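Local coordinates for G protein alpha subunit (Entamoeba histolytica, PDB 4FID) that binds guanine nucleotides as the alpha subunit of a heterotrimeric G protein and probably relays transmembrane signals by cycling between GDP- and GTP-bound states, at residues S208-T211 and E212-V216. Sequence-based numbering, arbitrary orientation.
Sequences SRLT and ESIAV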
ATOM      1  N   SER A 208       4.158  -2.839  18.206  1.00 44.99           N
ATOM      2  CA  SER A 208       3.266  -3.163  17.109  1.00 39.87           C
ATOM      3  C   SER A 208       3.455  -2.196  15.948  1.00 36.88           C
ATOM      4  O   SER A 208       4.049  -1.129  16.119  1.00 41.92           O
ATOM      5  CB  SER A 208       1.809  -3.154  17.584  1.00 40.89           C
ATOM      6  OG  SER A 208       1.267  -1.852  17.574  1.00 37.60           O
ATOM      7  N   ARG A 209       2.976  -2.590  14.769  1.00 30.02           N
ATOM      8  CA  ARG A 209       2.979  -1.722  13.604  1.00 32.70           C
ATOM      9  C   ARG A 209       2.131  -0.479  13.829  1.00 28.22           C
ATOM     10  O   ARG A 209       2.473   0.614  13.378  1.00 32.31           O
ATOM     11  CB  ARG A 209       2.482  -2.480  12.365  1.00 41.35           C
ATOM     12  CG  ARG A 209       3.441  -3.535  11.887  1.00 47.37           C
ATOM     13  CD  ARG A 209       3.148  -3.978  10.474  1.00 58.23           C
ATOM     14  NE  ARG A 209       4.261  -4.771   9.949  1.00 72.61           N
ATOM     15  CZ  ARG A 209       5.339  -4.239   9.377  1.00 87.03           C
ATOM     16  NH1 ARG A 209       5.437  -2.918   9.245  1.00 93.41           N
ATOM     17  NH2 ARG A 209       6.319  -5.019   8.936  1.00 88.54           N
ATOM     18  N   LEU A 210       1.030  -0.652  14.547  1.00 32.07           N
ATOM     19  CA  LEU A 210       0.054   0.413  14.738  1.00 32.11           C
ATOM     20  C   LEU A 210       0.643   1.570  15.551  1.00 35.32           C
ATOM     21  O   LEU A 210       0.555   2.733  15.147  1.00 39.83           O
ATOM     22  CB  LEU A 210      -1.214  -0.151  15.380  1.00 23.51           C
ATOM     23  CG  LEU A 210      -2.368   0.799  15.689  1.00 27.52           C
ATOM     24  CD1 LEU A 210      -2.878   1.532  14.444  1.00 24.40           C
ATOM     25  CD2 LEU A 210      -3.487   0.056  16.382  1.00 29.62           C
ATOM     26  N   THR A 211       1.258   1.240  16.680  1.00 26.31           N
ATOM     27  CA  THR A 211       1.901   2.237  17.530  1.00 31.59           C
ATOM     28  C   THR A 211       3.124   2.891  16.869  1.00 33.73           C
ATOM     29  O   THR A 211       3.409   4.075  17.077  1.00 36.01           O
ATOM     30  CB  THR A 211       2.296   1.640  18.912  1.00 28.41           C
ATOM     31  OG1 THR A 211       3.155   0.503  18.732  1.00 30.43           O
ATOM     32  CG2 THR A 211       1.057   1.224  19.680  1.00 24.67           C
ATOM     33  N   GLU A 212       3.854   2.120  16.078  1.00 33.52           N
ATOM     34  CA  GLU A 212       4.910   2.703  15.270  1.00 37.74           C
ATOM     35  C   GLU A 212       4.364   3.727  14.234  1.00 27.19           C
ATOM     36  O   GLU A 212       4.935   4.800  14.088  1.00 24.85           O
ATOM     37  CB  GLU A 212       5.735   1.618  14.593  1.00 47.07           C
ATOM     38  CG  GLU A 212       6.966   2.155  13.892  1.00 66.48           C
ATOM     39  CD  GLU A 212       7.398   1.289  12.722  1.00 84.61           C
ATOM     40  OE1 GLU A 212       8.441   1.609  12.108  1.00 92.80           O
ATOM     41  OE2 GLU A 212       6.697   0.294  12.415  1.00 89.06           O
ATOM     42  N   SER A 213       3.269   3.419  13.529  1.00 19.15           N
ATOM     43  CA  SER A 213       2.706   4.407  12.605  1.00 26.31           C
ATOM     44  C   SER A 213       2.236   5.646  13.330  1.00 28.44           C
ATOM     45  O   SER A 213       2.446   6.765  12.855  1.00 30.94           O
ATOM     46  CB  SER A 213       1.526   3.862  11.810  1.00 27.61           C
ATOM     47  OG  SER A 213       1.872   2.654  11.198  1.00 38.82           O
ATOM     48  N   ILE A 214       1.571   5.439  14.462  1.00 25.43           N
ATOM     49  CA  ILE A 214       0.941   6.535  15.178  1.00 29.13           C
ATOM     50  C   ILE A 214       2.004   7.541  15.601  1.00 34.94           C
ATOM     51  O   ILE A 214       1.824   8.749  15.454  1.00 41.26           O
ATOM     52  CB  ILE A 214       0.128   6.032  16.403  1.00 24.92           C
ATOM     53  CG1 ILE A 214      -1.190   5.385  15.949  1.00 26.98           C
ATOM     54  CG2 ILE A 214      -0.145   7.168  17.397  1.00 18.46           C
ATOM     55  CD1 ILE A 214      -1.966   4.739  17.093  1.00 19.77           C
ATOM     56  N   ALA A 215       3.125   7.037  16.100  1.00 27.07           N
ATOM     57  CA  ALA A 215       4.177   7.907  16.573  1.00 27.98           C
ATOM     58  C   ALA A 215       4.821   8.658  15.387  1.00 34.70           C
ATOM     59  O   ALA A 215       5.206   9.826  15.516  1.00 33.60           O
ATOM     60  CB  ALA A 215       5.201   7.100  17.359  1.00 22.01           C
ATOM     61  N   VAL A 216       4.921   8.004  14.230  1.00 28.05           N
ATOM     62  CA  VAL A 216       5.375   8.708  13.042  1.00 28.70           C
ATOM     63  C   VAL A 216       4.462   9.893  12.766  1.00 33.38           C
ATOM     64  O   VAL A 216       4.909  11.021  12.623  1.00 36.41           O
ATOM     65  CB  VAL A 216       5.383   7.812  11.801  1.00 30.84           C
ATOM     66  CG1 VAL A 216       5.426   8.678  10.514  1.00 21.51           C
ATOM     67  CG2 VAL A 216       6.543   6.785  11.859  1.00 23.50           C
TER
HETATM   68  O   HOH W   1       4.437   0.843  11.133  1.00 42.24           O
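Glu212 N donates to Ser208 O (3.3 Å) in the opening turn of helix 209-222 of the Ras-like domain, where Ser208 is the N-cap. The next i to i+4 bonds follow from Ser213 N to Arg209 O, Ile214 N to Leu210 O and Ala215 N to Thr211 O. The cap itself is an almost straight bond, 178° at the hydrogen, from Thr211 N to Ser208 OG at 3.2 Å. Thr211 OG1, set between its own backbone N and carbonyl carbon (chi1 57°), turns back to give a weak bond to Ser208 O. Along the side facing helix 263-275, Ile214 CD1 lies 4.2 Å from Leu210 CG, and both side chains pack against Phe274. On another side, a water donates to Arg209 O and to Glu212 OE2, the latter at 2.7 Å, linking the carboxylate of the extended Glu212 side chain to the first turn. Arg209 NH1 is 4.7 Å from Glu212 OE2. Arg209 NH2 makes a long, weak ion pair with OE2 of Glu15, a residue of the GDP site. Ser213 OG, hydrogen-bonded to Glu196 and Ser13, sits 3.0 Å from Arg209 O.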